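Local coordinates for metallo-beta-lactamase domain-containing protein 1 (Thermotoga maritima, PDB 1ZTC) that probably acts as a metal-dependent endoribonuclease of the metallo-beta-lactamase superfamily, hydrolysing RNA at a site that here holds two nickel ions, at residues D76-H81 with E137-E142; D85-S90 with S125-V130; R46-P51 with V91-A96. All blocks are in the same frame, centred on the assembly; numbering follows the deposited sequence. Where two conformers were deposited one is given.

Contact 1. Residues D76-H81 with E137-E142. With NI (nickel (II) ion), chain F.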
loop_
_atom_site.group_PDB
_atom_site.type_symbol
_atom_site.label_atom_id
_atom_site.label_comp_id
_atom_site.label_asym_id
_atom_site.label_seq_id
_atom_site.Cartn_x
_atom_site.Cartn_y
_atom_site.Cartn_z
ATOM N N ASP A 76 -13.006 -27.320 5.053
ATOM C CA ASP A 76 -12.273 -27.598 3.822
ATOM C C ASP A 76 -11.629 -26.328 3.305
ATOM O O ASP A 76 -12.261 -25.266 3.284
ATOM C CB ASP A 76 -13.198 -28.162 2.733
ATOM C CG ASP A 76 -13.943 -29.420 3.171
ATOM O OD1 ASP A 76 -13.429 -30.537 2.939
ATOM O OD2 ASP A 76 -15.033 -29.295 3.757
ATOM N N VAL A 77 -10.376 -26.443 2.871
ATOM C CA VAL A 77 -9.660 -25.311 2.293
ATOM C C VAL A 77 -8.944 -25.771 1.040
ATOM O O VAL A 77 -8.159 -26.728 1.087
ATOM C CB VAL A 77 -8.633 -24.698 3.283
ATOM C CG1 VAL A 77 -7.830 -23.577 2.619
ATOM C CG2 VAL A 77 -9.350 -24.172 4.507
ATOM N N LEU A 78 -9.249 -25.115 -0.076
ATOM C CA LEU A 78 -8.629 -25.436 -1.359
ATOM C C LEU A 78 -7.723 -24.291 -1.814
ATOM O O LEU A 78 -8.016 -23.108 -1.575
ATOM C CB LEU A 78 -9.693 -25.731 -2.415
ATOM C CG LEU A 78 -10.671 -26.857 -2.071
ATOM C CD1 LEU A 78 -11.861 -26.346 -1.285
ATOM C CD2 LEU A 78 -11.160 -27.521 -3.330
ATOM N N PHE A 79 -6.623 -24.659 -2.459
ATOM C CA PHE A 79 -5.661 -23.698 -2.967
ATOM C C PHE A 79 -5.584 -23.729 -4.479
ATOM O O PHE A 79 -5.367 -24.777 -5.079
ATOM C CB PHE A 79 -4.250 -23.985 -2.441
ATOM C CG PHE A 79 -4.140 -24.076 -0.940
ATOM C CD1 PHE A 79 -4.561 -23.024 -0.130
ATOM C CD2 PHE A 79 -3.544 -25.184 -0.345
ATOM C CE1 PHE A 79 -4.438 -23.090 1.251
ATOM C CE2 PHE A 79 -3.424 -25.261 1.025
ATOM C CZ PHE A 79 -3.864 -24.195 1.833
ATOM N N THR A 80 -5.709 -22.566 -5.103
ATOM C CA THR A 80 -5.355 -22.450 -6.505
ATOM C C THR A 80 -3.891 -22.809 -6.678
ATOM O O THR A 80 -3.535 -23.575 -7.558
ATOM C CB THR A 80 -5.645 -21.059 -7.067
ATOM O OG1 THR A 80 -4.924 -20.061 -6.340
ATOM C CG2 THR A 80 -7.139 -20.795 -7.010
ATOM N N HIS A 81 -3.041 -22.284 -5.800
ATOM C CA HIS A 81 -1.652 -22.636 -5.832
ATOM C C HIS A 81 -0.923 -22.211 -4.566
ATOM O O HIS A 81 -1.455 -21.456 -3.759
ATOM C CB HIS A 81 -0.992 -22.015 -7.058
ATOM C CG HIS A 81 -0.941 -20.524 -7.047
ATOM N ND1 HIS A 81 -2.066 -19.736 -6.939
ATOM C CD2 HIS A 81 0.103 -19.679 -7.188
ATOM C CE1 HIS A 81 -1.716 -18.472 -7.023
ATOM N NE2 HIS A 81 -0.407 -18.412 -7.160
ATOM N N GLU A 137 -11.047 -33.612 -11.085
ATOM C CA GLU A 137 -11.926 -34.077 -10.015
ATOM C C GLU A 137 -13.195 -33.221 -9.938
ATOM O O GLU A 137 -13.192 -32.041 -10.262
ATOM C CB GLU A 137 -11.273 -34.008 -8.633
ATOM C CG GLU A 137 -10.079 -34.902 -8.429
ATOM C CD GLU A 137 -8.758 -34.267 -8.885
ATOM O OE1 GLU A 137 -8.753 -33.116 -9.398
ATOM O OE2 GLU A 137 -7.721 -34.926 -8.729
ATOM N N SER A 138 -14.281 -33.865 -9.541
ATOM C CA SER A 138 -15.530 -33.208 -9.233
ATOM C C SER A 138 -15.772 -33.431 -7.750
ATOM O O SER A 138 -15.885 -34.576 -7.305
ATOM C CB SER A 138 -16.647 -33.871 -10.057
ATOM O OG SER A 138 -17.494 -32.862 -10.564
ATOM N N LEU A 139 -15.843 -32.351 -6.986
ATOM C CA LEU A 139 -15.914 -32.417 -5.533
ATOM C C LEU A 139 -17.229 -31.857 -5.017
ATOM O O LEU A 139 -17.894 -31.073 -5.699
ATOM C CB LEU A 139 -14.789 -31.559 -4.927
ATOM C CG LEU A 139 -13.335 -31.893 -5.294
ATOM C CD1 LEU A 139 -12.370 -30.862 -4.727
ATOM C CD2 LEU A 139 -12.958 -33.302 -4.808
ATOM N N PHE A 140 -17.558 -32.229 -3.780
ATOM C CA PHE A 140 -18.737 -31.720 -3.041
ATOM C C PHE A 140 -20.019 -31.963 -3.816
ATOM O O PHE A 140 -20.681 -31.011 -4.252
ATOM C CB PHE A 140 -18.575 -30.230 -2.673
ATOM C CG PHE A 140 -17.342 -29.956 -1.865
ATOM C CD1 PHE A 140 -17.272 -30.342 -0.541
ATOM C CD2 PHE A 140 -16.229 -29.345 -2.446
ATOM C CE1 PHE A 140 -16.113 -30.125 0.205
ATOM C CE2 PHE A 140 -15.059 -29.114 -1.703
ATOM C CZ PHE A 140 -15.005 -29.512 -0.377
ATOM N N ASP A 141 -20.337 -33.249 -4.006
ATOM C CA ASP A 141 -21.492 -33.664 -4.777
ATOM C C ASP A 141 -21.512 -32.982 -6.131
ATOM O O ASP A 141 -22.538 -32.493 -6.584
ATOM C CB ASP A 141 -22.814 -33.398 -4.024
ATOM C CG ASP A 141 -22.840 -34.016 -2.620
ATOM O OD1 ASP A 141 -22.459 -35.196 -2.447
ATOM O OD2 ASP A 141 -23.235 -33.300 -1.678
ATOM N N GLU A 142 -20.350 -32.949 -6.775
ATOM C CA GLU A 142 -20.186 -32.412 -8.123
ATOM C C GLU A 142 -20.446 -30.914 -8.269
ATOM O O GLU A 142 -20.535 -30.415 -9.392
ATOM C CB GLU A 142 -20.969 -33.255 -9.116
ATOM C CG GLU A 142 -20.697 -34.770 -8.887
ATOM C CD GLU A 142 -20.981 -35.616 -10.102
ATOM O OE1 GLU A 142 -20.874 -35.091 -11.242
ATOM O OE2 GLU A 142 -21.305 -36.817 -9.927
HETATM NI NI NI F . 0.729 -16.667 -7.700
HETATM O O HOH W 1 0.543 -15.374 -5.944
HETATM O O HOH W 2 1.822 -14.543 -8.142
#

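Contact 2. Residues D85-S90 with S125-V130. With NI (nickel (II) ion), chain E.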
loop_
_atom_site.group_PDB
_atom_site.type_symbol
_atom_site.label_atom_id
_atom_site.label_comp_id
_atom_site.label_asym_id
_atom_site.label_seq_id
_atom_site.Cartn_x
_atom_site.Cartn_y
_atom_site.Cartn_z
ATOM N N ASP A 85 0.653 -15.307 -0.635
ATOM C CA ASP A 85 -0.462 -14.333 -0.621
ATOM C C ASP A 85 -1.850 -15.000 -0.789
ATOM O O ASP A 85 -2.899 -14.396 -0.494
ATOM C CB ASP A 85 -0.223 -13.233 -1.672
ATOM C CG ASP A 85 -0.094 -13.781 -3.093
ATOM O OD1 ASP A 85 0.660 -14.766 -3.328
ATOM O OD2 ASP A 85 -0.784 -13.244 -3.967
ATOM N N HIS A 86 -1.836 -16.269 -1.185
ATOM C CA HIS A 86 -3.038 -17.111 -1.281
ATOM C C HIS A 86 -3.237 -18.086 -0.095
ATOM O O HIS A 86 -4.370 -18.451 0.249
ATOM C CB HIS A 86 -2.940 -17.927 -2.592
ATOM C CG HIS A 86 -3.078 -17.091 -3.818
ATOM N ND1 HIS A 86 -4.186 -17.156 -4.634
ATOM C CD2 HIS A 86 -2.274 -16.133 -4.344
ATOM C CE1 HIS A 86 -4.051 -16.286 -5.621
ATOM N NE2 HIS A 86 -2.914 -15.639 -5.454
ATOM N N ILE A 87 -2.142 -18.549 0.493
ATOM C CA ILE A 87 -2.193 -19.640 1.447
ATOM C C ILE A 87 -1.921 -19.277 2.908
ATOM O O ILE A 87 -2.159 -20.102 3.795
ATOM C CB ILE A 87 -1.204 -20.761 1.063
ATOM C CG1 ILE A 87 0.261 -20.275 1.210
ATOM C CG2 ILE A 87 -1.493 -21.260 -0.336
ATOM C CD1 ILE A 87 1.284 -21.303 0.964
ATOM N N PHE A 88 -1.348 -18.115 3.166
ATOM C CA PHE A 88 -0.840 -17.828 4.514
ATOM C C PHE A 88 -1.882 -18.081 5.615
ATOM O O PHE A 88 -1.581 -18.711 6.658
ATOM C CB PHE A 88 -0.372 -16.381 4.649
ATOM C CG PHE A 88 0.083 -16.062 6.031
ATOM C CD1 PHE A 88 1.372 -16.341 6.418
ATOM C CD2 PHE A 88 -0.808 -15.565 6.977
ATOM C CE1 PHE A 88 1.791 -16.138 7.728
ATOM C CE2 PHE A 88 -0.395 -15.354 8.292
ATOM C CZ PHE A 88 0.910 -15.626 8.651
ATOM N N ASN A 89 -3.092 -17.596 5.381
ATOM C CA ASN A 89 -4.168 -17.664 6.388
ATOM C C ASN A 89 -4.642 -19.084 6.668
ATOM O O ASN A 89 -5.427 -19.300 7.590
ATOM C CB ASN A 89 -5.372 -16.754 6.014
ATOM C CG ASN A 89 -5.049 -15.288 6.087
ATOM O OD1 ASN A 89 -4.127 -14.896 6.778
ATOM N ND2 ASN A 89 -5.848 -14.449 5.408
ATOM N N SER A 90 -4.158 -20.051 5.883
ATOM C CA SER A 90 -4.409 -21.486 6.146
ATOM C C SER A 90 -4.015 -21.885 7.573
ATOM O O SER A 90 -4.586 -22.803 8.143
ATOM C CB SER A 90 -3.649 -22.330 5.130
ATOM O OG SER A 90 -2.229 -22.223 5.275
ATOM N N SER A 125 3.787 -26.952 6.584
ATOM C CA SER A 125 3.829 -27.920 7.677
ATOM C C SER A 125 2.610 -27.920 8.576
ATOM O O SER A 125 2.392 -28.879 9.290
ATOM C CB SER A 125 5.043 -27.650 8.569
ATOM O OG SER A 125 6.200 -27.999 7.857
ATOM N N SER A 126 1.858 -26.831 8.589
ATOM C CA SER A 126 0.694 -26.736 9.434
ATOM C C SER A 126 -0.486 -27.536 8.891
ATOM O O SER A 126 -1.444 -27.771 9.620
ATOM C CB SER A 126 0.300 -25.257 9.620
ATOM O OG SER A 126 -0.394 -24.718 8.489
ATOM N N TRP A 127 -0.424 -27.951 7.622
ATOM C CA TRP A 127 -1.530 -28.696 7.006
ATOM C C TRP A 127 -1.452 -30.150 7.432
ATOM O O TRP A 127 -0.652 -30.912 6.886
ATOM C CB TRP A 127 -1.475 -28.638 5.491
ATOM C CG TRP A 127 -1.360 -27.251 4.941
ATOM C CD1 TRP A 127 -1.722 -26.085 5.557
ATOM C CD2 TRP A 127 -0.849 -26.894 3.664
ATOM N NE1 TRP A 127 -1.465 -25.005 4.729
ATOM C CE2 TRP A 127 -0.922 -25.476 3.561
ATOM C CE3 TRP A 127 -0.321 -27.629 2.593
ATOM C CZ2 TRP A 127 -0.468 -24.783 2.432
ATOM C CZ3 TRP A 127 0.116 -26.942 1.462
ATOM C CH2 TRP A 127 0.032 -25.535 1.390
ATOM N N LYS A 128 -2.282 -30.542 8.388
ATOM C CA LYS A 128 -2.199 -31.906 8.923
ATOM C C LYS A 128 -2.973 -32.919 8.063
ATOM O O LYS A 128 -2.540 -34.030 7.912
ATOM C CB LYS A 128 -2.634 -31.945 10.392
ATOM C CG LYS A 128 -1.842 -30.990 11.332
ATOM C CD LYS A 128 -0.301 -31.200 11.271
ATOM C CE LYS A 128 0.463 -30.047 11.962
ATOM N NZ LYS A 128 1.958 -30.088 11.772
ATOM N N ASN A 129 -4.093 -32.518 7.474
ATOM C CA ASN A 129 -4.837 -33.400 6.587
ATOM C C ASN A 129 -4.916 -32.757 5.229
ATOM O O ASN A 129 -5.504 -31.662 5.061
ATOM C CB ASN A 129 -6.229 -33.667 7.128
ATOM C CG ASN A 129 -6.189 -34.341 8.476
ATOM O OD1 ASN A 129 -6.403 -33.701 9.501
ATOM N ND2 ASN A 129 -5.869 -35.630 8.486
ATOM N N VAL A 130 -4.324 -33.444 4.259
ATOM C CA VAL A 130 -4.164 -32.937 2.912
ATOM C C VAL A 130 -4.696 -33.933 1.891
ATOM O O VAL A 130 -4.375 -35.119 1.946
ATOM C CB VAL A 130 -2.675 -32.651 2.626
ATOM C CG1 VAL A 130 -2.498 -32.106 1.228
ATOM C CG2 VAL A 130 -2.106 -31.663 3.668
HETATM NI NI NI E . -1.575 -14.209 -6.551
HETATM O O HOH W 3 0.551 -12.794 -6.968
HETATM O O HOH W 1 0.543 -15.374 -5.944
HETATM O O HOH W 4 -3.022 -24.991 8.870
#

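Contact 3. Residues R46-P51 with V91-A96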
loop_
_atom_site.group_PDB
_atom_site.type_symbol
_atom_site.label_atom_id
_atom_site.label_comp_id
_atom_site.label_asym_id
_atom_site.label_seq_id
_atom_site.Cartn_x
_atom_site.Cartn_y
_atom_site.Cartn_z
ATOM N N ARG A 46 -18.122 -26.065 5.336
ATOM C CA ARG A 46 -17.800 -24.663 5.285
ATOM C C ARG A 46 -16.414 -24.562 4.652
ATOM O O ARG A 46 -15.397 -24.950 5.244
ATOM C CB ARG A 46 -17.883 -24.068 6.683
ATOM C CG ARG A 46 -19.343 -23.933 7.127
ATOM C CD ARG A 46 -19.490 -23.600 8.591
ATOM N NE ARG A 46 -18.952 -24.677 9.434
ATOM C CZ ARG A 46 -19.586 -25.810 9.767
ATOM N NH1 ARG A 46 -20.824 -26.067 9.328
ATOM N NH2 ARG A 46 -18.969 -26.700 10.547
ATOM N N ILE A 47 -16.411 -24.055 3.421
ATOM C CA ILE A 47 -15.307 -24.223 2.498
ATOM C C ILE A 47 -14.681 -22.880 2.176
ATOM O O ILE A 47 -15.377 -21.905 1.857
ATOM C CB ILE A 47 -15.807 -24.859 1.181
ATOM C CG1 ILE A 47 -16.573 -26.161 1.467
ATOM C CG2 ILE A 47 -14.655 -25.075 0.206
ATOM C CD1 ILE A 47 -17.529 -26.571 0.367
ATOM N N ILE A 48 -13.357 -22.833 2.247
ATOM C CA ILE A 48 -12.616 -21.659 1.775
ATOM C C ILE A 48 -11.735 -22.017 0.588
ATOM O O ILE A 48 -10.992 -22.991 0.623
ATOM C CB ILE A 48 -11.770 -21.029 2.910
ATOM C CG1 ILE A 48 -12.721 -20.416 3.943
ATOM C CG2 ILE A 48 -10.808 -19.956 2.338
ATOM C CD1 ILE A 48 -12.095 -19.984 5.232
ATOM N N ILE A 49 -11.795 -21.195 -0.454
ATOM C CA ILE A 49 -10.843 -21.294 -1.556
ATOM C C ILE A 49 -9.934 -20.082 -1.500
ATOM O O ILE A 49 -10.419 -18.947 -1.608
ATOM C CB ILE A 49 -11.536 -21.383 -2.922
ATOM C CG1 ILE A 49 -12.482 -22.595 -2.955
ATOM C CG2 ILE A 49 -10.516 -21.525 -4.032
ATOM C CD1 ILE A 49 -13.239 -22.763 -4.291
ATOM N N ASP A 50 -8.630 -20.342 -1.326
ATOM C CA ASP A 50 -7.578 -19.330 -1.160
ATOM C C ASP A 50 -7.850 -18.466 0.073
ATOM O O ASP A 50 -8.456 -17.409 -0.046
ATOM C CB ASP A 50 -7.398 -18.483 -2.424
ATOM C CG ASP A 50 -6.658 -19.229 -3.529
ATOM O OD1 ASP A 50 -6.262 -20.393 -3.287
ATOM O OD2 ASP A 50 -6.453 -18.656 -4.620
ATOM N N PRO A 51 -7.399 -18.932 1.260
ATOM C CA PRO A 51 -7.652 -18.225 2.523
ATOM C C PRO A 51 -7.001 -16.848 2.659
ATOM O O PRO A 51 -7.393 -16.061 3.533
ATOM C CB PRO A 51 -7.135 -19.208 3.594
ATOM C CG PRO A 51 -6.104 -20.020 2.880
ATOM C CD PRO A 51 -6.665 -20.191 1.486
ATOM N N VAL A 91 -3.042 -21.185 8.161
ATOM C CA VAL A 91 -2.621 -21.433 9.527
ATOM C C VAL A 91 -3.740 -21.234 10.561
ATOM O O VAL A 91 -3.660 -21.744 11.682
ATOM C CB VAL A 91 -1.362 -20.587 9.919
ATOM C CG1 VAL A 91 -0.226 -20.845 8.960
ATOM C CG2 VAL A 91 -1.680 -19.050 9.974
ATOM N N LEU A 92 -4.798 -20.524 10.184
ATOM C CA LEU A 92 -5.936 -20.295 11.087
ATOM C C LEU A 92 -6.895 -21.477 11.211
ATOM O O LEU A 92 -7.634 -21.550 12.180
ATOM C CB LEU A 92 -6.735 -19.080 10.634
ATOM C CG LEU A 92 -5.986 -17.746 10.674
ATOM C CD1 LEU A 92 -6.741 -16.684 9.910
ATOM C CD2 LEU A 92 -5.729 -17.334 12.109
ATOM N N PHE A 93 -6.892 -22.382 10.240
ATOM C CA PHE A 93 -7.939 -23.402 10.151
ATOM C C PHE A 93 -7.396 -24.775 10.574
ATOM O O PHE A 93 -6.932 -25.563 9.764
ATOM C CB PHE A 93 -8.548 -23.399 8.758
ATOM C CG PHE A 93 -8.928 -22.026 8.290
ATOM C CD1 PHE A 93 -9.920 -21.319 8.944
ATOM C CD2 PHE A 93 -8.247 -21.412 7.263
ATOM C CE1 PHE A 93 -10.231 -20.019 8.564
ATOM C CE2 PHE A 93 -8.558 -20.128 6.871
ATOM C CZ PHE A 93 -9.565 -19.434 7.520
ATOM N N GLU A 94 -7.503 -25.049 11.864
ATOM C CA GLU A 94 -6.903 -26.236 12.471
ATOM C C GLU A 94 -7.703 -27.501 12.210
ATOM O O GLU A 94 -7.195 -28.609 12.418
ATOM C CB GLU A 94 -6.838 -26.117 14.013
ATOM C CG GLU A 94 -6.557 -24.728 14.633
ATOM C CD GLU A 94 -5.097 -24.464 14.950
ATOM O OE1 GLU A 94 -4.311 -25.430 15.087
ATOM O OE2 GLU A 94 -4.746 -23.267 15.078
ATOM N N ASN A 95 -8.967 -27.339 11.832
ATOM C CA ASN A 95 -9.887 -28.477 11.655
ATOM C C ASN A 95 -10.197 -28.799 10.192
ATOM O O ASN A 95 -11.009 -29.666 9.900
ATOM C CB ASN A 95 -11.215 -28.192 12.364
ATOM C CG ASN A 95 -11.080 -28.124 13.872
ATOM O OD1 ASN A 95 -10.262 -28.826 14.464
ATOM N ND2 ASN A 95 -11.914 -27.291 14.507
ATOM N N ALA A 96 -9.542 -28.113 9.276
ATOM C CA ALA A 96 -9.825 -28.233 7.869
ATOM C C ALA A 96 -9.007 -29.325 7.204
ATOM O O ALA A 96 -7.905 -29.673 7.635
ATOM C CB ALA A 96 -9.557 -26.910 7.181
#

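Contact 1. Residues D76-H81 with E137-E142
D76 and L78 meet F140 and L139 in a partly buried, side-chain-only contact between the two sheets of the metallo-beta-lactamase fold, an alpha-beta/beta-alpha sandwich. Strand 76-78 lies inside the six-stranded sheet, whereas strand 138-139 is one of the two edge strands of the five-stranded sheet within this chain. No hydrogen bond passes between the segments, and the backbones stay well apart, with D76 CA 10.3 Å from F140 CA.

The phenyl ring of F140 comes edge-on to the carboxylate of D76. Its CZ lies 3.7 Å from D76 CG, CE1 is equally near, and the two planes stand 84° apart. The carboxylate thus meets C-H groups in the ring plane rather than the pi face, which would suit a negative group. Its main polar partners are elsewhere, with OD1 bonded to Y99 OH and paired with R45.

The leucines meet end to end through single methyls, L78 CD2 lying 3.8 Å from L139 CD1. The other methyl of L78, CD1, approaches F140 CE2 obliquely at 4.3 Å. F140 itself sits at positive phi (56°), where the chain turns after strand 138-139, and its N is hydrogen-bonded to a methylpentanediol, probably from the crystallisation liquor.

The loop that follows strand 76-78 brings H81 to a nickel ion, shared with H83, H152 and D174. While H81 NE2 binds the metal, its ND1 donates to T80 OG1 at 2.9 Å, the acceptor only 5° out of the imidazole plane, a bond that, with the metal at NE2, fixes the ring's rotation.

Contact 2. Residues D85-S90 with S125-V130
W127 turns the edge of its indole toward S90, and the two are joined by a hydrogen bond lying nearly in the ring plane. W127 NE1 donates to S90 OG at 2.9 Å, with an N-H...O angle of 172° and the acceptor 5° out of plane. The hydroxyl passes the interaction on: S90 OG donates to I87 O at 2.6 Å, arriving almost head-on to the carbonyl oxygen. Such an approach is possible because OG stands between the backbone N and the carbonyl carbon (chi1 66°), which folds it back over its own turn. I87 O also accepts from S90 N at 2.9 Å, so two donors grip one carbonyl, and the buried indole N-H is tied to that point.

The side chain of I87 crosses W127 at about a right angle and meets the six-membered ring at its edge, I87 CD1 lying 4.2 Å from W127 CZ2. Near the NE1 edge of the indole a water lies between S90 O and S126 OG, donating to S126 OG at 2.7 Å; V123 O is the stronger partner of that hydroxyl.

At the far end of segment 85-90 are the last two residues of the HxHxDH motif of the superfamily, D85 and H86: H86 NE2 binds a nickel ion at 2.2 Å, and D85 OD2 lies at a longer 2.9 Å from the same metal. D174 and H211 complete that site. F88 touches L54 of the second subunit.

Segment 125-130 links helix 114-125 to strand 130-133. I87 and S90 pack against V123 of that helix, while W127 stacks on F98 of strand 97-101.

Contact 3. Residues R46-P51 with V91-A96
Strand 45-49 runs out into the turn at D50 and P51 while segment 91-96 loops from a 3-10 turn toward strand 97-101, the two backbones coming nearest at P51 and L92, whose CA atoms are 9.0 Å apart. In this metallo-beta-lactamase fold the segment leading from helix 84-87 to strand 97-101 packs over strand 76-78 to reach strand 45-49, its neighbour on the other side.

F93 does the reaching. Its CG stands anti to the carbonyl carbon (chi1 -49°), sending the ring toward I48 and P51. I48 lies across the direction of F93 and comes in obliquely to the ring; I48 CD1 is 3.5 Å from F93 CZ in one of its two conformers, so the exact distance is uncertain. I74 also touches both I48 and F93, adding to an apolar cluster without hydrogen bonds across the segments.

Outside this buried patch, the same segment faces the second subunit, V91 and L92 packing on I119 of that subunit and E94 forming a salt bridge with its K122.

P51 meets the ring in another way, its CB approaching the edge near the ring plane, 3.7 Å from F93 CE2.

Overall arrangement
Along the chain the segments come in the order 46-51, 76-81, 85-90, 91-96, 125-130, 137-142, so contact 2 is nested inside contact 1 while contact 3 crosses both. The centres of contacts 2 and 3 are about 8 Å apart, those of 1 and 3 about 12 Å, and those of 1 and 2 about 15 Å. Contacts 1 and 3 share the six-stranded sheet through the neighbouring strands 45-49 and 76-78. D50 unites all three: its OD2 lies 2.7 Å from T80 OG1 and 2.7 Å from H86 ND1, a second-shell carboxylate that probably orients H86, set just past the end of strand 45-49 and so joining that strand to the two-nickel site.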